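Local coordinates for sulfate permease family protein (Vibrio cholerae, PDB 4DGH), which is the STAS domain of a SulP-family membrane protein that probably transports anions such as sulfate across the membrane, at residues 35-38 and 39-42; 12-15 and 16-20; 5-8 and 9-13. One frame throughout, in Å; residues are numbered along the deposited sequence. Where two conformers were deposited one is given.

Interaction 1 of 3, residues 35-38 and 39-42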
ATOM      1  N   ALA A  35       9.027   5.706   0.397  1.00 32.61           N
ATOM      2  CA  ALA A  35      10.070   6.703   0.452  1.00 34.94           C
ATOM      3  C   ALA A  35       9.401   8.080   0.412  1.00 33.11           C
ATOM      4  O   ALA A  35       9.772   8.951   1.159  1.00 34.26           O
ATOM      5  CB  ALA A  35      11.003   6.537  -0.748  1.00 35.16           C
ATOM      6  N   GLU A  36       8.419   8.260  -0.465  1.00 32.80           N
ATOM      7  CA  GLU A  36       7.838   9.592  -0.696  1.00 35.38           C
ATOM      8  C   GLU A  36       7.075  10.065   0.564  1.00 32.89           C
ATOM      9  O   GLU A  36       7.238  11.188   1.031  1.00 30.34           O
ATOM     10  CB  GLU A  36       6.862   9.541  -1.880  1.00 38.32           C
ATOM     11  CG  GLU A  36       6.479  10.891  -2.445  1.00 47.63           C
ATOM     12  CD  GLU A  36       5.378  10.774  -3.495  1.00 57.35           C
ATOM     13  OE1 GLU A  36       5.339   9.760  -4.253  1.00 66.55           O
ATOM     14  OE2 GLU A  36       4.535  11.694  -3.547  1.00 61.62           O
ATOM     15  N   THR A  37       6.281   9.172   1.114  1.00 30.19           N
ATOM     16  CA  THR A  37       5.532   9.455   2.333  1.00 33.01           C
ATOM     17  C   THR A  37       6.461   9.794   3.503  1.00 32.99           C
ATOM     18  O   THR A  37       6.257  10.793   4.220  1.00 32.21           O
ATOM     19  CB  THR A  37       4.631   8.256   2.632  1.00 37.01           C
ATOM     20  OG1 THR A  37       3.791   8.057   1.472  1.00 36.90           O
ATOM     21  CG2 THR A  37       3.762   8.539   3.870  1.00 38.94           C
ATOM     22  N   PHE A  38       7.512   9.009   3.654  1.00 32.50           N
ATOM     23  CA  PHE A  38       8.352   9.178   4.805  1.00 34.11           C
ATOM     24  C   PHE A  38       9.113  10.505   4.718  1.00 35.06           C
ATOM     25  O   PHE A  38       9.289  11.212   5.705  1.00 32.32           O
ATOM     26  CB  PHE A  38       9.332   8.051   4.962  1.00 33.96           C
ATOM     27  CG  PHE A  38       9.888   8.009   6.323  1.00 37.07           C
ATOM     28  CD1 PHE A  38       9.037   7.946   7.410  1.00 37.11           C
ATOM     29  CD2 PHE A  38      11.231   8.156   6.559  1.00 37.82           C
ATOM     30  CE1 PHE A  38       9.522   7.953   8.719  1.00 35.86           C
ATOM     31  CE2 PHE A  38      11.726   8.112   7.867  1.00 32.98           C
ATOM     32  CZ  PHE A  38      10.858   8.058   8.955  1.00 33.05           C
ATOM     33  N   GLU A  39       9.536  10.824   3.503  1.00 31.44           N
ATOM     34  CA  GLU A  39      10.188  12.057   3.205  1.00 33.36           C
ATOM     35  C   GLU A  39       9.225  13.214   3.540  1.00 31.94           C
ATOM     36  O   GLU A  39       9.594  14.187   4.188  1.00 29.37           O
ATOM     37  CB  GLU A  39      10.512  11.959   1.709  1.00 36.05           C
ATOM     38  CG  GLU A  39      11.512  12.965   1.201  1.00 47.05           C
ATOM     39  CD  GLU A  39      11.930  12.707  -0.264  1.00 53.90           C
ATOM     40  OE1 GLU A  39      11.835  11.548  -0.743  1.00 48.86           O
ATOM     41  OE2 GLU A  39      12.355  13.694  -0.933  1.00 59.31           O
ATOM     42  N   ARG A  40       7.953  13.079   3.137  1.00 31.56           N
ATOM     43  CA  ARG A  40       6.933  14.072   3.475  1.00 33.00           C
ATOM     44  C   ARG A  40       6.725  14.221   4.965  1.00 30.32           C
ATOM     45  O   ARG A  40       6.725  15.299   5.462  1.00 31.87           O
ATOM     46  CB  ARG A  40       5.635  13.806   2.679  1.00 37.57           C
ATOM     47  CG  ARG A  40       4.449  14.738   2.981  1.00 45.71           C
ATOM     48  CD  ARG A  40       3.306  14.627   1.931  1.00 50.49           C
ATOM     49  NE  ARG A  40       2.857  13.246   1.668  1.00 53.55           N
ATOM     50  CZ  ARG A  40       3.150  12.553   0.553  1.00 56.98           C
ATOM     51  NH1 ARG A  40       3.892  13.132  -0.417  1.00 49.96           N
ATOM     52  NH2 ARG A  40       2.722  11.284   0.412  1.00 47.94           N
ATOM     53  N   VAL A  41       6.666  13.134   5.704  1.00 29.15           N
ATOM     54  CA  VAL A  41       6.470  13.179   7.140  1.00 26.79           C
ATOM     55  C   VAL A  41       7.655  13.889   7.810  1.00 26.94           C
ATOM     56  O   VAL A  41       7.474  14.746   8.676  1.00 25.95           O
ATOM     57  CB  VAL A  41       6.450  11.749   7.712  1.00 28.83           C
ATOM     58  CG1 VAL A  41       6.497  11.807   9.246  1.00 29.06           C
ATOM     59  CG2 VAL A  41       5.204  10.990   7.267  1.00 31.49           C
HETATM   60  N   MSE A  42       8.856  13.515   7.404  1.00 23.91           N
HETATM   61  CA  MSE A  42      10.040  14.057   8.073  1.00 26.90           C
HETATM   62  C   MSE A  42      10.110  15.561   7.826  1.00 27.20           C
HETATM   63  O   MSE A  42      10.635  16.324   8.653  1.00 28.19           O
HETATM   64  CB  MSE A  42      11.287  13.341   7.515  1.00 26.53           C
HETATM   65  CG  MSE A  42      12.476  13.643   8.405  1.00 30.92           C
HETATM   66 SE   MSE A  42      12.233  12.607  10.090  0.87 31.85          SE
HETATM   67  CE  MSE A  42      13.078  10.841   9.927  1.00 32.69           C
TER
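The guanidinium of R40 meets E36 in two ways. The backbone O of E36 lies above one face, 4.1 Å from the plane and offset toward the rim. At the edge, in the guanidinium plane, stands the carboxylate oxygen OE2 of E36. E36 OE2 and R40 NH1 form a salt bridge, a long one at 3.5 Å. The carboxylate and guanidinium planes are nearly perpendicular, 88° apart, so the two groups do not pair in one plane. Each charge also has a long, weak ion pair with another chain: R40 NE with E36 OE1 of the second subunit, and E36 OE1 with R40 NE of the third. E36 reaches out with an extended chain, while R40 bends at chi3 (51°) and turns its end back toward the preceding turn. That bend also brings R40 NH2 to 3.6 Å from OG1 of T37. The hydroxyl of T37 is hydrogen-bonded to the backbone O of A33, one turn earlier.

The second flat group is the ring of F38. The CE methyl of the selenomethionine M42 approaches it obliquely, 3.7 Å from both F38 CE2 and CZ. The side chains of F38 and M42 run alongside each other from successive turns. In both residues CG is anti to the backbone N, and M42 then bends at chi2 (73°) and chi3, which swings CE up to the ring.

E36 with R40 and F38 with M42 are i to i+4 pairs on helix 32-44; T37 and R40 are i to i+3. This is the crossover helix of the beta-alpha-beta unit 21-25, 32-44, 51-55. Y24 stacks on the F38 ring, and F38 and M42 both pack on L52 of strand 51-55. Four backbone bonds carry the helix through the contact, among them E39 N to A35 O at 3.0 Å and V41 N to T37 O at 2.8 Å. CG2 of V41 lies 3.2 Å from T37 O.

Interaction 2 of 3, residues 12-15 and 16-20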
ATOM      1  N   HIS A  12      21.300  -1.305  26.863  1.00 25.19           N
ATOM      2  CA  HIS A  12      21.510   0.085  27.221  1.00 27.18           C
ATOM      3  C   HIS A  12      20.612   0.606  28.299  1.00 27.70           C
ATOM      4  O   HIS A  12      20.501   1.843  28.466  1.00 28.89           O
ATOM      5  CB  HIS A  12      21.411   0.981  25.961  1.00 28.44           C
ATOM      6  CG  HIS A  12      22.532   0.746  24.979  1.00 27.17           C
ATOM      7  ND1 HIS A  12      23.589   1.566  24.872  1.00 29.16           N
ATOM      8  CD2 HIS A  12      22.738  -0.288  24.055  1.00 27.44           C
ATOM      9  CE1 HIS A  12      24.449   1.074  23.925  1.00 28.13           C
ATOM     10  NE2 HIS A  12      23.922  -0.055  23.435  1.00 26.90           N
ATOM     11  N   GLY A  13      19.977  -0.302  29.042  1.00 27.06           N
ATOM     12  CA  GLY A  13      19.118   0.050  30.158  1.00 28.65           C
ATOM     13  C   GLY A  13      17.820   0.781  29.805  1.00 31.43           C
ATOM     14  O   GLY A  13      17.292   1.563  30.635  1.00 29.04           O
ATOM     15  N   ARG A  14      17.290   0.537  28.603  0.50 28.28           N
ATOM     16  CA  ARG A  14      16.035   1.176  28.143  0.50 27.62           C
ATOM     17  C   ARG A  14      14.991   0.126  27.782  0.50 28.48           C
ATOM     18  O   ARG A  14      15.333  -1.022  27.505  0.50 29.82           O
ATOM     19  CB  ARG A  14      16.294   1.992  26.858  0.50 24.84           C
ATOM     20  CG  ARG A  14      17.437   2.997  26.933  0.50 23.95           C
ATOM     21  CD  ARG A  14      17.221   3.940  25.764  0.50 22.81           C
ATOM     22  NE  ARG A  14      15.808   4.337  25.715  0.50 22.01           N
ATOM     23  CZ  ARG A  14      15.358   5.504  26.131  0.50 21.55           C
ATOM     24  NH1 ARG A  14      14.072   5.789  26.053  0.50 20.51           N
ATOM     25  NH2 ARG A  14      16.210   6.392  26.638  0.50 21.52           N
ATOM     26  N   SER A  15      13.724   0.531  27.778  1.00 30.39           N
ATOM     27  CA  SER A  15      12.639  -0.329  27.293  1.00 34.50           C
ATOM     28  C   SER A  15      12.055   0.214  25.973  1.00 32.50           C
ATOM     29  O   SER A  15      11.455  -0.541  25.195  1.00 33.04           O
ATOM     30  CB  SER A  15      11.506  -0.416  28.355  1.00 35.22           C
ATOM     31  OG  SER A  15      11.393   0.845  29.017  1.00 43.28           O
ATOM     32  N   THR A  16      12.251   1.511  25.738  1.00 31.66           N
ATOM     33  CA  THR A  16      11.644   2.195  24.614  1.00 29.64           C
ATOM     34  C   THR A  16      12.771   2.908  23.826  1.00 28.22           C
ATOM     35  O   THR A  16      13.820   3.296  24.390  1.00 24.65           O
ATOM     36  CB  THR A  16      10.581   3.229  25.027  1.00 32.14           C
ATOM     37  OG1 THR A  16      11.192   4.337  25.680  1.00 32.03           O
ATOM     38  CG2 THR A  16       9.423   2.629  25.866  1.00 33.12           C
ATOM     39  N   LEU A  17      12.535   3.057  22.521  1.00 24.88           N
ATOM     40  CA  LEU A  17      13.478   3.721  21.653  1.00 25.59           C
ATOM     41  C   LEU A  17      13.559   5.162  22.168  1.00 25.33           C
ATOM     42  O   LEU A  17      12.514   5.798  22.478  1.00 26.66           O
ATOM     43  CB  LEU A  17      12.874   3.784  20.248  1.00 26.04           C
ATOM     44  CG  LEU A  17      13.213   2.716  19.205  1.00 28.52           C
ATOM     45  CD1 LEU A  17      12.452   3.174  17.939  1.00 28.61           C
ATOM     46  CD2 LEU A  17      14.722   2.674  18.943  1.00 25.09           C
ATOM     47  N   PRO A  18      14.769   5.667  22.344  1.00 25.02           N
ATOM     48  CA  PRO A  18      14.807   7.080  22.811  1.00 25.86           C
ATOM     49  C   PRO A  18      14.334   8.038  21.768  1.00 25.73           C
ATOM     50  O   PRO A  18      14.364   7.744  20.549  1.00 22.34           O
ATOM     51  CB  PRO A  18      16.255   7.329  23.141  1.00 24.81           C
ATOM     52  CG  PRO A  18      16.991   6.380  22.215  1.00 23.24           C
ATOM     53  CD  PRO A  18      16.104   5.169  21.997  1.00 25.38           C
ATOM     54  N   ARG A  19      13.896   9.196  22.264  1.00 25.72           N
ATOM     55  CA  ARG A  19      13.333  10.236  21.419  1.00 27.18           C
ATOM     56  C   ARG A  19      14.266  10.637  20.249  1.00 22.53           C
ATOM     57  O   ARG A  19      13.779  11.044  19.174  1.00 20.89           O
ATOM     58  CB  ARG A  19      13.189  11.503  22.292  1.00 32.90           C
ATOM     59  CG  ARG A  19      11.870  12.181  22.112  1.00 47.57           C
ATOM     60  CD  ARG A  19      11.738  13.245  23.203  1.00 53.49           C
ATOM     61  NE  ARG A  19      12.894  14.107  23.036  1.00 65.41           N
ATOM     62  CZ  ARG A  19      12.853  15.211  22.300  1.00 75.96           C
ATOM     63  NH1 ARG A  19      11.692  15.578  21.762  1.00 80.51           N
ATOM     64  NH2 ARG A  19      13.945  15.946  22.126  1.00 74.06           N
ATOM     65  N   GLU A  20      15.576  10.618  20.510  1.00 21.41           N
ATOM     66  CA  GLU A  20      16.591  10.915  19.495  1.00 23.29           C
ATOM     67  C   GLU A  20      16.788   9.957  18.335  1.00 22.30           C
ATOM     68  O   GLU A  20      17.481  10.344  17.400  1.00 23.03           O
ATOM     69  CB  GLU A  20      17.985  11.245  20.087  1.00 25.86           C
ATOM     70  CG  GLU A  20      17.886  12.380  21.050  1.00 30.87           C
ATOM     71  CD  GLU A  20      17.619  11.900  22.457  1.00 34.95           C
ATOM     72  OE1 GLU A  20      17.037  10.775  22.742  1.00 31.54           O
ATOM     73  OE2 GLU A  20      18.131  12.632  23.308  1.00 42.90           O
TER
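The backbone O of T16 is gripped by two nitrogens of R14, in the conformer of R14 described here; a second one was also modelled, and the contact may not hold in it. R14 NE gives the shorter bond, 2.6 Å to T16 O, with an N-H...O angle of 152°. The donor lies nearly along the C=O axis, and T16 O sits at the guanidinium edge, close to its plane. R14 NH1 adds a weak bond to T16 O at 3.0 Å. The same NH1 also donates to T16 OG1, at 3.2 Å and again near the guanidinium plane. R14 thus holds T16 side-on, through NE and NH1, at a carbonyl and a hydroxyl. In this conformer the three bonds, one of them weak, would restrain the rotation of the guanidinium. T16 sets its OG1 between the backbone N and the carbonyl carbon (chi1 69°), on the side that NH1 reaches. T16 OG1 has a further hydrogen bond, to K99 NZ of the second subunit.

One guanidinium face is taken by P18. Its CB lies over the centre of the group, 3.6 Å above the plane. The bend of R14 at chi3 (46°) sets the guanidinium against P18 CB. P18 also packs on L123 of helix 115-128.

The contact lies in the linker between helix 3-11 and strand 21-25 in this STAS domain. There is no regular secondary structure here. R14 bonds two residues ahead, to T16, and packs four ahead, on P18. The linker also faces the second subunit. L17 O accepts a hydrogen bond from K96 NZ of that subunit, and the L17 side chain packs on its F61.

Interaction 3 of 3, residues 5-8 and 9-13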
HETATM    1  N   MSE A   5      15.555  -5.264  18.599  1.00 32.98           N
HETATM    2  CA  MSE A   5      15.415  -3.942  19.227  1.00 29.98           C
HETATM    3  C   MSE A   5      15.321  -4.110  20.724  1.00 29.84           C
HETATM    4  O   MSE A   5      16.115  -3.482  21.461  1.00 26.53           O
HETATM    5  CB  MSE A   5      14.255  -3.099  18.639  1.00 28.02           C
HETATM    6  CG  MSE A   5      14.471  -1.602  18.667  1.00 37.41           C
HETATM    7 SE   MSE A   5      12.699  -1.017  18.062  0.76 37.60          SE
HETATM    8  CE  MSE A   5      13.333  -0.901  16.213  1.00 32.83           C
ATOM      9  N   SER A   6      14.454  -5.000  21.219  1.00 30.70           N
ATOM     10  CA  SER A   6      14.328  -5.124  22.671  1.00 34.90           C
ATOM     11  C   SER A   6      15.655  -5.565  23.361  1.00 31.09           C
ATOM     12  O   SER A   6      15.980  -5.102  24.440  1.00 30.00           O
ATOM     13  CB  SER A   6      13.112  -5.990  23.083  1.00 40.87           C
ATOM     14  OG  SER A   6      13.441  -7.357  22.968  1.00 50.56           O
ATOM     15  N   TYR A   7      16.436  -6.411  22.724  1.00 29.77           N
ATOM     16  CA  TYR A   7      17.689  -6.843  23.334  1.00 30.01           C
ATOM     17  C   TYR A   7      18.715  -5.699  23.481  1.00 27.83           C
ATOM     18  O   TYR A   7      19.324  -5.530  24.531  1.00 24.16           O
ATOM     19  CB  TYR A   7      18.373  -7.924  22.527  1.00 30.55           C
ATOM     20  CG  TYR A   7      19.637  -8.417  23.195  1.00 31.82           C
ATOM     21  CD1 TYR A   7      19.549  -9.140  24.390  1.00 31.58           C
ATOM     22  CD2 TYR A   7      20.911  -8.210  22.623  1.00 31.10           C
ATOM     23  CE1 TYR A   7      20.661  -9.620  25.011  1.00 33.59           C
ATOM     24  CE2 TYR A   7      22.061  -8.705  23.260  1.00 34.42           C
ATOM     25  CZ  TYR A   7      21.921  -9.391  24.442  1.00 35.91           C
ATOM     26  OH  TYR A   7      22.994  -9.895  25.143  1.00 41.83           O
ATOM     27  N   GLU A   8      18.942  -4.980  22.393  1.00 27.66           N
ATOM     28  CA  GLU A   8      19.895  -3.847  22.448  1.00 28.91           C
ATOM     29  C   GLU A   8      19.421  -2.725  23.359  1.00 28.63           C
ATOM     30  O   GLU A   8      20.233  -2.128  24.094  1.00 29.94           O
ATOM     31  CB  GLU A   8      20.146  -3.244  21.082  1.00 31.40           C
ATOM     32  CG  GLU A   8      21.179  -3.936  20.295  1.00 35.99           C
ATOM     33  CD  GLU A   8      22.503  -4.114  21.045  1.00 40.58           C
ATOM     34  OE1 GLU A   8      23.026  -3.170  21.676  1.00 37.45           O
ATOM     35  OE2 GLU A   8      23.002  -5.245  20.991  1.00 46.49           O
ATOM     36  N   LEU A   9      18.126  -2.470  23.336  1.00 26.17           N
ATOM     37  CA  LEU A   9      17.554  -1.497  24.294  1.00 28.18           C
ATOM     38  C   LEU A   9      17.870  -1.893  25.738  1.00 28.40           C
ATOM     39  O   LEU A   9      18.405  -1.055  26.527  1.00 27.68           O
ATOM     40  CB  LEU A   9      16.071  -1.268  24.069  1.00 26.75           C
ATOM     41  CG  LEU A   9      15.693  -0.469  22.765  1.00 26.87           C
ATOM     42  CD1 LEU A   9      14.162  -0.468  22.546  1.00 26.76           C
ATOM     43  CD2 LEU A   9      16.168   0.992  22.785  1.00 23.18           C
ATOM     44  N   ALA A  10      17.634  -3.171  26.080  1.00 26.61           N
ATOM     45  CA  ALA A  10      17.905  -3.585  27.481  1.00 25.31           C
ATOM     46  C   ALA A  10      19.415  -3.513  27.782  1.00 27.54           C
ATOM     47  O   ALA A  10      19.804  -3.125  28.900  1.00 27.62           O
ATOM     48  CB  ALA A  10      17.352  -4.980  27.759  1.00 28.12           C
ATOM     49  N   GLN A  11      20.273  -3.836  26.816  1.00 26.83           N
ATOM     50  CA  GLN A  11      21.695  -3.683  27.005  1.00 26.68           C
ATOM     51  C   GLN A  11      22.075  -2.273  27.356  1.00 27.43           C
ATOM     52  O   GLN A  11      23.076  -2.064  28.110  1.00 27.28           O
ATOM     53  CB  GLN A  11      22.479  -4.176  25.810  1.00 28.99           C
ATOM     54  CG  GLN A  11      22.440  -5.693  25.596  1.00 32.48           C
ATOM     55  CD  GLN A  11      23.081  -6.489  26.745  1.00 36.84           C
ATOM     56  OE1 GLN A  11      22.379  -7.202  27.521  1.00 40.66           O
ATOM     57  NE2 GLN A  11      24.401  -6.369  26.879  1.00 34.27           N
ATOM     58  N   HIS A  12      21.300  -1.305  26.863  1.00 25.19           N
ATOM     59  CA  HIS A  12      21.510   0.085  27.221  1.00 27.18           C
ATOM     60  C   HIS A  12      20.612   0.606  28.299  1.00 27.70           C
ATOM     61  O   HIS A  12      20.501   1.843  28.466  1.00 28.89           O
ATOM     62  CB  HIS A  12      21.411   0.981  25.961  1.00 28.44           C
ATOM     63  CG  HIS A  12      22.532   0.746  24.979  1.00 27.17           C
ATOM     64  ND1 HIS A  12      23.589   1.566  24.872  1.00 29.16           N
ATOM     65  CD2 HIS A  12      22.738  -0.288  24.055  1.00 27.44           C
ATOM     66  CE1 HIS A  12      24.449   1.074  23.925  1.00 28.13           C
ATOM     67  NE2 HIS A  12      23.922  -0.055  23.435  1.00 26.90           N
ATOM     68  N   GLY A  13      19.977  -0.302  29.042  1.00 27.06           N
ATOM     69  CA  GLY A  13      19.118   0.050  30.158  1.00 28.65           C
ATOM     70  C   GLY A  13      17.820   0.781  29.805  1.00 31.43           C
ATOM     71  O   GLY A  13      17.292   1.563  30.635  1.00 29.04           O
TER
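One CH-pi contact links Y7 to Q11. Q11 CG sits over a face of the Y7 ring, 4.0 Å from the ring centroid and offset toward the rim. The amide follows the ring closely, with the two planes only 14° apart. Q11 OE1 comes to 3.6 Å from Y7 OH. Y7 has CG anti to its backbone nitrogen, and Q11 bends at chi2 (-63°) to lay the amide along the ring.

Apolar contact is slight. CG of the selenomethionine M5 meets L9 CD1 at 4.1 Å, the two side chains running in the same direction from successive turns. M5 also packs on F61 of the second subunit.

The backbone bonds are those of the last turns of helix 3-11. L9 N bonds to M5 O at 2.9 Å. At the end of the helix, H12 N to E8 O lengthens to 3.1 Å and its N-H...O angle falls to 140°. H12 is the first residue to leave helical angles. A Schellman motif then closes the helix. G13, with positive phi, is its C-prime residue; G13 N bonds to A10 O and R14 N to L9 O.

E8 and H12 also come close. The H12 ring turns its edge to E8 O, with CD2 3.1 Å away. E8 OE1 stands 3.7 Å from H12 NE2, with the carboxylate and ring planes inclined to each other. H12 ND1 is hydrogen-bonded to E127 OE2 on helix 115-128. E8 OE2 lies close to E116 OE2 of that helix, a like charge that might raise the proton affinity of either carboxylate.

In the fold
From the N terminus, interaction 3 comes first and ends helix 3-11. Interaction 2 begins where it ends, sharing H12 and G13, and lies in the linker to strand 21-25. The two overlap at the helix end and touch: L9 CD1 and CD2 pack against the linker at S15 to L17. Both lie beside helix 115-128, near the C terminus. Interaction 1 follows later, on helix 32-44, which joins strands 21-25 and 51-55. It neither nests with nor crosses the others; the centres of interactions 1 and 2 are about 23 Å apart. All three are local contacts. Each also reaches the second subunit of the four-chain assembly.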